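Local coordinates for protein membrane-bound protease PH1510 (Pyrococcus horikoshii, PDB 6M4B) that cleaves proteins preferentially near hydrophobic or aromatic residues, acting on casein and a stomatin homolog in vitro, through its ClpP-like serine protease domain, at residues Asn38-Ile42 / Thr197-Thr201; Gln64-Pro69 / Thr187-Asn192; Met97-Ile103 / Leu157-Ala162. The protein carries 1 engineered substitution. One frame throughout, in Å; residues are numbered along the deposited sequence.

Contact 1: Asn38-Ile42 / Thr197-Thr201; sequences NAEAI and TLNFT
Glu-40 receives the backbone N-H of Asn-199 on its carboxylate, joining the chain that runs into strand 41-47 of the parallel sheet to the loop that leads into strand 204-207 in this ClpP/crotonase-type alpha/beta domain. Asn-199 N lies 2.8 Å from Glu-40 OE1, and the bond is fairly straight, with an N-H...O angle of 160°. The amide arrives on the anti side of the carboxylate and 35° out of its plane. Glu-40 CG stands anti to the backbone N (chi1 175°), which puts it 3.7 Å from Phe-200 CE1; the bend at chi2 then carries the carboxylate to the backbone of Leu-198 and Asn-199. An aliphatic stem thus meets the ring while the charged end serves the loop backbone.

The Phe-200 ring takes Ala-41 at its edge, and Leu-198 CB lies over one face, 4.0 Å above the ring plane and offset toward the rim. Beyond the two segments, Phe-200 also packs on Val-10 of strand 9-16 and on Leu-179 of helix 175-182, so the ring touches both sheet and helix. Asn-183 also holds this loop, its OD1 accepting from Phe-200 N and its ND2 hydrogen-bonded to Thr-201 OG1. On the other side of the contact, Asn-38, with positive phi, is the C-prime residue of the Schellman motif that ends helix 21-36 and turns the chain toward the strand. Just where the chain enters strand 41-47, Ala-41 CB is 3.9 Å from Phe-200 CZ.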
ATOM      1  N   ASN A  38     -19.489  -9.508 -12.227  1.00 57.73           N
ATOM      2  CA  ASN A  38     -19.520 -10.394 -11.031  1.00 60.36           C
ATOM      3  C   ASN A  38     -18.793 -11.723 -11.246  1.00 52.63           C
ATOM      4  O   ASN A  38     -19.265 -12.792 -10.783  1.00 47.25           O
ATOM      5  CB  ASN A  38     -20.958 -10.703 -10.550  1.00 62.32           C
ATOM      6  CG  ASN A  38     -21.740  -9.461 -10.209  1.00 78.38           C
ATOM      7  OD1 ASN A  38     -22.721  -9.122 -10.876  1.00 82.28           O
ATOM      8  ND2 ASN A  38     -21.291  -8.747  -9.187  1.00 88.28           N
ATOM      9  N   ALA A  39     -17.645 -11.656 -11.904  1.00 46.57           N
ATOM     10  CA  ALA A  39     -16.830 -12.860 -12.082  1.00 45.87           C
ATOM     11  C   ALA A  39     -16.425 -13.474 -10.739  1.00 43.81           C
ATOM     12  O   ALA A  39     -16.290 -12.776  -9.722  1.00 46.31           O
ATOM     13  CB  ALA A  39     -15.603 -12.563 -12.909  1.00 46.68           C
ATOM     14  N   GLU A  40     -16.235 -14.785 -10.769  1.00 40.56           N
ATOM     15  CA  GLU A  40     -15.721 -15.554  -9.660  1.00 42.58           C
ATOM     16  C   GLU A  40     -14.254 -15.187  -9.364  1.00 38.28           C
ATOM     17  O   GLU A  40     -13.810 -15.312  -8.243  1.00 43.51           O
ATOM     18  CB  GLU A  40     -15.842 -17.045 -10.007  1.00 42.61           C
ATOM     19  CG  GLU A  40     -15.241 -18.041  -9.019  1.00 44.89           C
ATOM     20  CD  GLU A  40     -15.899 -18.010  -7.678  1.00 48.30           C
ATOM     21  OE1 GLU A  40     -15.312 -18.529  -6.704  1.00 51.88           O
ATOM     22  OE2 GLU A  40     -16.994 -17.426  -7.579  1.00 47.66           O
ATOM     23  N   ALA A  41     -13.515 -14.827 -10.406  1.00 40.93           N
ATOM     24  CA  ALA A  41     -12.069 -14.525 -10.335  1.00 41.75           C
ATOM     25  C   ALA A  41     -11.610 -14.037 -11.692  1.00 42.98           C
ATOM     26  O   ALA A  41     -12.236 -14.367 -12.715  1.00 41.82           O
ATOM     27  CB  ALA A  41     -11.232 -15.747  -9.922  1.00 36.12           C
ATOM     28  N   ILE A  42     -10.504 -13.292 -11.700  1.00 38.29           N
ATOM     29  CA  ILE A  42      -9.806 -12.984 -12.945  1.00 39.51           C
ATOM     30  C   ILE A  42      -8.385 -13.522 -12.835  1.00 40.46           C
ATOM     31  O   ILE A  42      -7.723 -13.322 -11.822  1.00 38.03           O
ATOM     32  CB  ILE A  42      -9.840 -11.484 -13.284  1.00 40.93           C
ATOM     33  CG1 ILE A  42      -9.156 -11.239 -14.642  1.00 40.53           C
ATOM     34  CG2 ILE A  42      -9.236 -10.621 -12.195  1.00 43.51           C
ATOM     35  CD1 ILE A  42      -9.235  -9.802 -15.080  1.00 43.66           C
ATOM     36  N   THR A 197     -13.456 -18.362  -0.458  1.00 42.82           N
ATOM     37  CA  THR A 197     -13.078 -19.691  -0.975  1.00 44.02           C
ATOM     38  C   THR A 197     -13.351 -19.741  -2.478  1.00 40.35           C
ATOM     39  O   THR A 197     -14.434 -19.442  -2.891  1.00 43.03           O
ATOM     40  CB  THR A 197     -13.803 -20.823  -0.213  1.00 47.10           C
ATOM     41  OG1 THR A 197     -13.412 -20.785   1.159  1.00 42.39           O
ATOM     42  CG2 THR A 197     -13.424 -22.233  -0.771  1.00 44.14           C
ATOM     43  N   LEU A 198     -12.355 -20.087  -3.288  1.00 39.68           N
ATOM     44  CA  LEU A 198     -12.515 -20.074  -4.723  1.00 38.46           C
ATOM     45  C   LEU A 198     -13.335 -21.299  -5.152  1.00 41.77           C
ATOM     46  O   LEU A 198     -13.097 -22.429  -4.685  1.00 44.44           O
ATOM     47  CB  LEU A 198     -11.169 -20.098  -5.430  1.00 38.44           C
ATOM     48  CG  LEU A 198     -10.268 -18.879  -5.178  1.00 40.88           C
ATOM     49  CD1 LEU A 198      -8.866 -19.156  -5.672  1.00 39.95           C
ATOM     50  CD2 LEU A 198     -10.841 -17.649  -5.843  1.00 39.29           C
ATOM     51  N   ASN A 199     -14.304 -21.086  -6.017  1.00 40.41           N
ATOM     52  CA  ASN A 199     -15.161 -22.176  -6.477  1.00 41.62           C
ATOM     53  C   ASN A 199     -15.036 -22.326  -7.943  1.00 36.54           C
ATOM     54  O   ASN A 199     -15.579 -21.526  -8.727  1.00 35.35           O
ATOM     55  CB  ASN A 199     -16.591 -21.902  -6.110  1.00 44.15           C
ATOM     56  CG  ASN A 199     -17.559 -22.860  -6.783  1.00 43.51           C
ATOM     57  OD1 ASN A 199     -17.200 -23.918  -7.292  1.00 44.70           O
ATOM     58  ND2 ASN A 199     -18.812 -22.467  -6.778  1.00 47.38           N
ATOM     59  N   PHE A 200     -14.277 -23.344  -8.325  1.00 35.65           N
ATOM     60  CA  PHE A 200     -13.972 -23.545  -9.723  1.00 35.18           C
ATOM     61  C   PHE A 200     -14.396 -24.903 -10.222  1.00 33.77           C
ATOM     62  O   PHE A 200     -13.953 -25.363 -11.268  1.00 37.53           O
ATOM     63  CB  PHE A 200     -12.451 -23.423  -9.959  1.00 39.16           C
ATOM     64  CG  PHE A 200     -11.873 -22.030  -9.758  1.00 36.93           C
ATOM     65  CD1 PHE A 200     -12.577 -20.854 -10.122  1.00 41.01           C
ATOM     66  CD2 PHE A 200     -10.594 -21.911  -9.324  1.00 40.00           C
ATOM     67  CE1 PHE A 200     -11.984 -19.622  -9.993  1.00 44.36           C
ATOM     68  CE2 PHE A 200      -9.991 -20.675  -9.185  1.00 36.89           C
ATOM     69  CZ  PHE A 200     -10.670 -19.546  -9.522  1.00 43.15           C
ATOM     70  N   THR A 201     -15.292 -25.544  -9.514  1.00 34.63           N
ATOM     71  CA  THR A 201     -15.721 -26.866  -9.917  1.00 39.59           C
ATOM     72  C   THR A 201     -16.316 -26.871 -11.337  1.00 40.05           C
ATOM     73  O   THR A 201     -15.899 -27.652 -12.162  1.00 43.58           O
ATOM     74  CB  THR A 201     -16.703 -27.375  -8.885  1.00 41.64           C
ATOM     75  OG1 THR A 201     -16.067 -27.267  -7.599  1.00 36.58           O
ATOM     76  CG2 THR A 201     -17.124 -28.846  -9.207  1.00 43.06           C
TER

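Contact 2: Gln64-Pro69 / Thr187-Asn192; sequences QQSKIP and TKIPVN
Lys-67 and Val-191 bring the two irregular backbones to a CA-CA distance of 5.9 Å, yet no direct hydrogen bond crosses between the segments; one water instead donates to both Gln-64 O (2.6 Å) and Pro-190 O. Val-191 is the central side chain, and its two methyls divide the work. CG1, anti to the backbone N (chi1 178°), is directed at the peptide group after Lys-67 and lies 3.1 Å from Lys-67 O, whereas CG2 faces the ring of Pro-69, 4.1 Å from its CG. The same proline ring meets the methyl of Thr-187, with Pro-69 CB 3.9 Å from Thr-187 CG2 and the two side chains roughly perpendicular. At the solvent-exposed end, the amide nitrogen of Asn-192 crosses the stem of Lys-67 at a slant, Asn-192 ND2 lying 3.6 Å from Lys-67 CG.

Each segment is also braced internally by a hydroxyl. Ser-66 OG donates to Ile-68 O over 2.6 Å, in the carbonyl plane and on a lone pair, while Thr-187 OG1 donates to Ile-189 O from 26° off that carbonyl's plane. Gln-64 and Pro-190 continue outward to pack on Tyr-128 and Ile-125 of the second subunit. The arrangement belongs to an alpha/beta fold built on a parallel sheet: the connection from helix 53-64 into strand 70-74 is covered by the long loop between helix 175-182 and strand 204-207.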
ATOM      1  N   GLN A  64      -5.478  -5.070  -4.583  1.00 42.15           N
ATOM      2  CA  GLN A  64      -5.902  -5.168  -3.209  1.00 45.34           C
ATOM      3  C   GLN A  64      -7.329  -4.691  -2.970  1.00 47.61           C
ATOM      4  O   GLN A  64      -7.967  -5.184  -2.064  1.00 39.70           O
ATOM      5  CB  GLN A  64      -4.943  -4.417  -2.279  1.00 54.36           C
ATOM      6  CG  GLN A  64      -3.602  -5.127  -2.071  1.00 62.76           C
ATOM      7  CD  GLN A  64      -2.645  -4.302  -1.205  1.00 68.37           C
ATOM      8  OE1 GLN A  64      -2.664  -3.059  -1.253  1.00 84.41           O
ATOM      9  NE2 GLN A  64      -1.804  -4.975  -0.421  1.00 62.52           N
ATOM     10  N   GLN A  65      -7.778  -3.677  -3.713  1.00 50.83           N
ATOM     11  CA  GLN A  65      -9.147  -3.138  -3.615  1.00 56.68           C
ATOM     12  C   GLN A  65     -10.128  -3.887  -4.537  1.00 50.84           C
ATOM     13  O   GLN A  65     -11.281  -3.545  -4.569  1.00 47.41           O
ATOM     14  CB  GLN A  65      -9.197  -1.633  -4.008  1.00 65.69           C
ATOM     15  CG  GLN A  65      -8.254  -0.655  -3.286  1.00 75.69           C
ATOM     16  CD  GLN A  65      -8.634  -0.395  -1.838  1.00 88.14           C
ATOM     17  OE1 GLN A  65      -8.744  -1.315  -1.032  1.00 85.43           O
ATOM     18  NE2 GLN A  65      -8.804   0.870  -1.494  1.00 95.86           N
ATOM     19  N   SER A  66      -9.640  -4.819  -5.341  1.00 47.42           N
ATOM     20  CA  SER A  66     -10.477  -5.572  -6.262  1.00 47.76           C
ATOM     21  C   SER A  66     -11.643  -6.193  -5.541  1.00 43.18           C
ATOM     22  O   SER A  66     -11.489  -6.748  -4.479  1.00 41.21           O
ATOM     23  CB  SER A  66      -9.681  -6.674  -7.000  1.00 44.70           C
ATOM     24  OG  SER A  66     -10.531  -7.376  -7.909  1.00 43.06           O
ATOM     25  N   LYS A  67     -12.823  -6.097  -6.120  1.00 42.75           N
ATOM     26  CA  LYS A  67     -13.993  -6.739  -5.517  1.00 45.55           C
ATOM     27  C   LYS A  67     -14.067  -8.206  -5.853  1.00 41.48           C
ATOM     28  O   LYS A  67     -14.917  -8.880  -5.321  1.00 46.08           O
ATOM     29  CB  LYS A  67     -15.286  -6.039  -5.966  1.00 59.80           C
ATOM     30  CG  LYS A  67     -15.374  -4.619  -5.415  1.00 67.95           C
ATOM     31  CD  LYS A  67     -16.491  -3.793  -6.034  1.00 79.80           C
ATOM     32  CE  LYS A  67     -16.440  -2.357  -5.505  1.00 87.14           C
ATOM     33  NZ  LYS A  67     -17.222  -1.417  -6.344  1.00 82.92           N
ATOM     34  N   ILE A  68     -13.204  -8.693  -6.754  1.00 44.30           N
ATOM     35  CA  ILE A  68     -13.109 -10.116  -7.037  1.00 45.79           C
ATOM     36  C   ILE A  68     -11.675 -10.602  -6.893  1.00 45.45           C
ATOM     37  O   ILE A  68     -10.737  -9.824  -7.040  1.00 41.19           O
ATOM     38  CB  ILE A  68     -13.619 -10.455  -8.450  1.00 50.53           C
ATOM     39  CG1 ILE A  68     -12.715  -9.864  -9.505  1.00 46.78           C
ATOM     40  CG2 ILE A  68     -15.061  -9.950  -8.619  1.00 50.74           C
ATOM     41  CD1 ILE A  68     -13.103 -10.278 -10.897  1.00 54.51           C
ATOM     42  N   PRO A  69     -11.504 -11.897  -6.613  1.00 42.78           N
ATOM     43  CA  PRO A  69     -10.142 -12.432  -6.570  1.00 41.87           C
ATOM     44  C   PRO A  69      -9.367 -12.246  -7.893  1.00 37.86           C
ATOM     45  O   PRO A  69      -9.885 -12.509  -8.942  1.00 38.26           O
ATOM     46  CB  PRO A  69     -10.373 -13.922  -6.268  1.00 42.28           C
ATOM     47  CG  PRO A  69     -11.732 -13.989  -5.617  1.00 39.09           C
ATOM     48  CD  PRO A  69     -12.528 -12.904  -6.228  1.00 38.36           C
ATOM     49  N   THR A 187      -8.530 -17.241  -0.715  1.00 36.15           N
ATOM     50  CA  THR A 187      -7.689 -16.173  -1.167  1.00 34.08           C
ATOM     51  C   THR A 187      -6.695 -15.890  -0.052  1.00 35.75           C
ATOM     52  O   THR A 187      -6.994 -16.054   1.120  1.00 32.77           O
ATOM     53  CB  THR A 187      -8.492 -14.907  -1.506  1.00 34.59           C
ATOM     54  OG1 THR A 187      -9.315 -14.520  -0.394  1.00 34.79           O
ATOM     55  CG2 THR A 187      -9.359 -15.163  -2.713  1.00 33.69           C
ATOM     56  N   LYS A 188      -5.502 -15.480  -0.419  1.00 34.67           N
ATOM     57  CA  LYS A 188      -4.486 -15.259   0.586  1.00 37.55           C
ATOM     58  C   LYS A 188      -4.564 -13.873   1.203  1.00 35.65           C
ATOM     59  O   LYS A 188      -4.006 -13.641   2.251  1.00 33.03           O
ATOM     60  CB  LYS A 188      -3.069 -15.495   0.011  1.00 39.45           C
ATOM     61  CG  LYS A 188      -2.750 -16.927  -0.397  1.00 45.80           C
ATOM     62  CD  LYS A 188      -3.108 -18.042   0.576  1.00 46.61           C
ATOM     63  CE  LYS A 188      -2.497 -17.959   1.966  1.00 50.89           C
ATOM     64  NZ  LYS A 188      -1.062 -18.279   1.954  1.00 50.89           N
ATOM     65  N   ILE A 189      -5.249 -12.960   0.545  1.00 37.98           N
ATOM     66  CA  ILE A 189      -5.539 -11.640   1.086  1.00 35.72           C
ATOM     67  C   ILE A 189      -7.075 -11.485   1.015  1.00 39.50           C
ATOM     68  O   ILE A 189      -7.744 -12.191   0.268  1.00 37.97           O
ATOM     69  CB  ILE A 189      -4.833 -10.487   0.318  1.00 36.26           C
ATOM     70  CG1 ILE A 189      -5.195 -10.478  -1.166  1.00 38.36           C
ATOM     71  CG2 ILE A 189      -3.337 -10.584   0.459  1.00 37.08           C
ATOM     72  CD1 ILE A 189      -4.686  -9.257  -1.935  1.00 42.15           C
ATOM     73  N   PRO A 190      -7.644 -10.602   1.821  1.00 39.92           N
ATOM     74  CA  PRO A 190      -9.098 -10.426   1.793  1.00 45.61           C
ATOM     75  C   PRO A 190      -9.638  -9.852   0.470  1.00 42.66           C
ATOM     76  O   PRO A 190      -8.914  -9.209  -0.291  1.00 43.00           O
ATOM     77  CB  PRO A 190      -9.369  -9.433   2.959  1.00 48.31           C
ATOM     78  CG  PRO A 190      -8.102  -9.348   3.726  1.00 49.14           C
ATOM     79  CD  PRO A 190      -6.990  -9.685   2.770  1.00 46.77           C
ATOM     80  N   VAL A 191     -10.884 -10.142   0.202  1.00 44.44           N
ATOM     81  CA  VAL A 191     -11.673  -9.495  -0.869  1.00 48.36           C
ATOM     82  C   VAL A 191     -12.741  -8.787  -0.060  1.00 50.82           C
ATOM     83  O   VAL A 191     -13.499  -9.489   0.644  1.00 54.49           O
ATOM     84  CB  VAL A 191     -12.300 -10.528  -1.832  1.00 51.18           C
ATOM     85  CG1 VAL A 191     -13.149  -9.855  -2.915  1.00 53.07           C
ATOM     86  CG2 VAL A 191     -11.216 -11.346  -2.482  1.00 50.86           C
ATOM     87  N   ASN A 192     -12.728  -7.434  -0.066  1.00 60.60           N
ATOM     88  CA  ASN A 192     -13.556  -6.563   0.855  1.00 60.96           C
ATOM     89  C   ASN A 192     -13.780  -7.178   2.233  1.00 59.05           C
ATOM     90  O   ASN A 192     -14.919  -7.481   2.615  1.00 60.02           O
ATOM     91  CB  ASN A 192     -14.925  -6.209   0.237  1.00 67.72           C
ATOM     92  CG  ASN A 192     -14.806  -5.396  -1.050  1.00 82.72           C
ATOM     93  OD1 ASN A 192     -14.156  -4.320  -1.136  1.00 77.97           O
ATOM     94  ND2 ASN A 192     -15.481  -5.900  -2.074  1.00 85.11           N
TER
HETATM   95  O   HOH W   1      -7.254  -6.944  -0.329  1.00 41.66           O

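Contact 3: Met97-Ile103 / Leu157-Ala162; sequences MAPGTSI and LTPEEA
Ile-103 and Leu-157 form an antiparallel hydrogen-bonded pair, Ile-103 N giving to Leu-157 O (3.0 Å) and Leu-157 N to Ile-103 O (2.8 Å), while a type II turn from Ala-98 to Thr-101 folds the chain round the first turn of helix 159-164. Pro-159 fills that bend. Its CG lies 3.1 Å from Ala-98 O and 3.4 Å from Thr-101 OG1, and its CB rests on Met-97 CB.

Thr-101 holds its hydroxyl between its own backbone N and carbonyl carbon (chi1 58°), from where OG1 donates to Ala-98 O over 2.6 Å. A valine here would probably leave the turn resting on the weak backbone bond from Thr-101 N to Ala-98 O, with that oxygen held less firmly beside Pro-159 CG. Ala-162 CB touches both Met-97 SD and Ile-103 CG2, each 4.0 Å away. A capping box of Thr-158 and Glu-161 starts the helix, Thr-158 N reaching Glu-161 OE2 at 2.9 Å.

Around the contact, Leu-157 leans on helix 144-152 and Ile-103 on helix 84-90, while Met-97 continues onto Val-74 of strand 70-74.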
ATOM      1  N   MET A  97       2.287 -20.596 -10.863  1.00 33.20           N
ATOM      2  CA  MET A  97       3.394 -20.598 -11.849  1.00 38.16           C
ATOM      3  C   MET A  97       3.398 -21.850 -12.776  1.00 35.86           C
ATOM      4  O   MET A  97       3.186 -22.951 -12.330  1.00 36.42           O
ATOM      5  CB  MET A  97       4.741 -20.472 -11.134  1.00 36.83           C
ATOM      6  CG  MET A  97       4.954 -19.123 -10.415  1.00 37.68           C
ATOM      7  SD  MET A  97       6.532 -19.093  -9.565  1.00 40.60           S
ATOM      8  CE  MET A  97       7.629 -18.823 -10.950  1.00 39.75           C
ATOM      9  N   ALA A  98       3.546 -21.621 -14.067  1.00 42.47           N
ATOM     10  CA  ALA A  98       3.755 -22.721 -15.033  1.00 51.78           C
ATOM     11  C   ALA A  98       5.160 -23.291 -14.865  1.00 51.55           C
ATOM     12  O   ALA A  98       6.055 -22.555 -14.446  1.00 43.35           O
ATOM     13  CB  ALA A  98       3.598 -22.210 -16.447  1.00 44.58           C
ATOM     14  N   PRO A  99       5.355 -24.602 -15.129  1.00 55.64           N
ATOM     15  CA  PRO A  99       6.741 -25.117 -15.050  1.00 54.00           C
ATOM     16  C   PRO A  99       7.597 -24.398 -16.076  1.00 51.62           C
ATOM     17  O   PRO A  99       7.053 -23.909 -17.090  1.00 49.00           O
ATOM     18  CB  PRO A  99       6.596 -26.605 -15.358  1.00 57.47           C
ATOM     19  CG  PRO A  99       5.170 -26.937 -14.984  1.00 59.49           C
ATOM     20  CD  PRO A  99       4.386 -25.691 -15.362  1.00 59.68           C
ATOM     21  N   GLY A 100       8.875 -24.207 -15.730  1.00 49.63           N
ATOM     22  CA  GLY A 100       9.824 -23.429 -16.538  1.00 46.69           C
ATOM     23  C   GLY A 100       9.740 -21.919 -16.418  1.00 50.93           C
ATOM     24  O   GLY A 100      10.208 -21.187 -17.300  1.00 48.15           O
ATOM     25  N   THR A 101       9.112 -21.418 -15.347  1.00 53.23           N
ATOM     26  CA  THR A 101       8.978 -19.966 -15.177  1.00 47.25           C
ATOM     27  C   THR A 101       9.820 -19.545 -14.002  1.00 45.98           C
ATOM     28  O   THR A 101      10.423 -20.364 -13.332  1.00 44.53           O
ATOM     29  CB  THR A 101       7.514 -19.500 -14.982  1.00 49.54           C
ATOM     30  OG1 THR A 101       6.940 -20.159 -13.850  1.00 34.92           O
ATOM     31  CG2 THR A 101       6.695 -19.751 -16.229  1.00 51.71           C
ATOM     32  N   SER A 102       9.863 -18.253 -13.757  1.00 44.66           N
ATOM     33  CA  SER A 102      10.767 -17.715 -12.760  1.00 48.72           C
ATOM     34  C   SER A 102      10.073 -16.600 -11.952  1.00 42.88           C
ATOM     35  O   SER A 102       9.287 -15.817 -12.486  1.00 41.91           O
ATOM     36  CB  SER A 102      11.985 -17.141 -13.495  1.00 47.70           C
ATOM     37  OG  SER A 102      12.956 -16.773 -12.570  1.00 65.42           O
ATOM     38  N   ILE A 103      10.395 -16.497 -10.675  1.00 38.84           N
ATOM     39  CA  ILE A 103       9.891 -15.350  -9.870  1.00 43.86           C
ATOM     40  C   ILE A 103      11.035 -14.774  -9.030  1.00 41.38           C
ATOM     41  O   ILE A 103      11.915 -15.502  -8.595  1.00 42.82           O
ATOM     42  CB  ILE A 103       8.665 -15.762  -9.010  1.00 37.59           C
ATOM     43  CG1 ILE A 103       8.057 -14.560  -8.295  1.00 41.25           C
ATOM     44  CG2 ILE A 103       9.037 -16.836  -8.005  1.00 40.83           C
ATOM     45  CD1 ILE A 103       6.666 -14.834  -7.784  1.00 41.57           C
ATOM     46  N   LEU A 157      13.546 -17.759  -8.059  1.00 48.28           N
ATOM     47  CA  LEU A 157      13.082 -19.114  -7.747  1.00 45.87           C
ATOM     48  C   LEU A 157      12.408 -19.727  -8.944  1.00 39.29           C
ATOM     49  O   LEU A 157      11.818 -19.022  -9.736  1.00 45.49           O
ATOM     50  CB  LEU A 157      12.110 -19.140  -6.558  1.00 38.33           C
ATOM     51  CG  LEU A 157      12.678 -18.712  -5.188  1.00 46.57           C
ATOM     52  CD1 LEU A 157      11.583 -18.803  -4.134  1.00 44.58           C
ATOM     53  CD2 LEU A 157      13.933 -19.492  -4.748  1.00 45.04           C
ATOM     54  N   THR A 158      12.503 -21.051  -9.049  1.00 42.80           N
ATOM     55  CA  THR A 158      11.707 -21.843 -10.022  1.00 46.44           C
ATOM     56  C   THR A 158      10.320 -22.060  -9.392  1.00 44.71           C
ATOM     57  O   THR A 158      10.161 -21.824  -8.194  1.00 42.77           O
ATOM     58  CB  THR A 158      12.335 -23.240 -10.266  1.00 43.89           C
ATOM     59  OG1 THR A 158      12.362 -23.941  -9.027  1.00 40.11           O
ATOM     60  CG2 THR A 158      13.802 -23.129 -10.855  1.00 49.44           C
ATOM     61  N   PRO A 159       9.344 -22.590 -10.163  1.00 47.45           N
ATOM     62  CA  PRO A 159       8.014 -22.852  -9.586  1.00 43.96           C
ATOM     63  C   PRO A 159       7.999 -23.741  -8.402  1.00 41.16           C
ATOM     64  O   PRO A 159       7.361 -23.435  -7.406  1.00 45.94           O
ATOM     65  CB  PRO A 159       7.245 -23.479 -10.759  1.00 49.07           C
ATOM     66  CG  PRO A 159       7.871 -22.823 -11.955  1.00 50.31           C
ATOM     67  CD  PRO A 159       9.339 -22.807 -11.627  1.00 47.50           C
ATOM     68  N   GLU A 160       8.778 -24.802  -8.465  1.00 42.90           N
ATOM     69  CA  GLU A 160       8.815 -25.847  -7.441  1.00 43.24           C
ATOM     70  C   GLU A 160       9.515 -25.333  -6.170  1.00 38.92           C
ATOM     71  O   GLU A 160       9.111 -25.650  -5.068  1.00 37.45           O
ATOM     72  CB  GLU A 160       9.500 -27.123  -8.023  1.00 50.22           C
ATOM     73  CG  GLU A 160       9.021 -27.539  -9.476  1.00 57.68           C
ATOM     74  CD  GLU A 160       9.594 -26.722 -10.711  1.00 54.61           C
ATOM     75  OE1 GLU A 160       8.927 -26.494 -11.738  1.00 60.37           O
ATOM     76  OE2 GLU A 160      10.751 -26.315 -10.714  1.00 64.59           O
ATOM     77  N   GLU A 161      10.558 -24.510  -6.314  1.00 42.67           N
ATOM     78  CA  GLU A 161      11.204 -23.845  -5.151  1.00 41.76           C
ATOM     79  C   GLU A 161      10.231 -22.859  -4.505  1.00 40.12           C
ATOM     80  O   GLU A 161      10.036 -22.845  -3.302  1.00 39.12           O
ATOM     81  CB  GLU A 161      12.471 -23.106  -5.584  1.00 45.35           C
ATOM     82  CG  GLU A 161      13.586 -24.042  -6.020  1.00 51.59           C
ATOM     83  CD  GLU A 161      14.683 -23.352  -6.814  1.00 50.44           C
ATOM     84  OE1 GLU A 161      15.755 -23.969  -6.896  1.00 52.71           O
ATOM     85  OE2 GLU A 161      14.501 -22.208  -7.318  1.00 47.05           O
ATOM     86  N   ALA A 162       9.584 -22.071  -5.342  1.00 38.14           N
ATOM     87  CA  ALA A 162       8.617 -21.080  -4.885  1.00 39.86           C
ATOM     88  C   ALA A 162       7.471 -21.754  -4.166  1.00 41.01           C
ATOM     89  O   ALA A 162       6.973 -21.201  -3.182  1.00 43.22           O
ATOM     90  CB  ALA A 162       8.127 -20.239  -6.070  1.00 36.63           C
TER

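In the fold
Along the chain, the pairings are concentric: 97-103 with 157-162 is innermost, contact 2 encloses it, and contact 1 encloses both. Contacts 1 and 2 are neighbours, their centres 12 Å apart, and meet directly where Ile-42 N probably bonds to Pro-69 O, at the start of adjacent parallel strands 41-47 and 70-74. Both use the long loop between helix 175-182 and strand 204-207. The centre of contact 3 is about 24 Å from the centres of both, across the chain's centre from contact 2; there the chain passes from strand 94-97 of the parallel sheet to strand 102-104 of the small mixed sheet. Ile-103 is about 10 Å from the engineered Ala-83 at the nucleophile position, side chain to side chain, whereas contacts 1 and 2 lie away from the catalytic region.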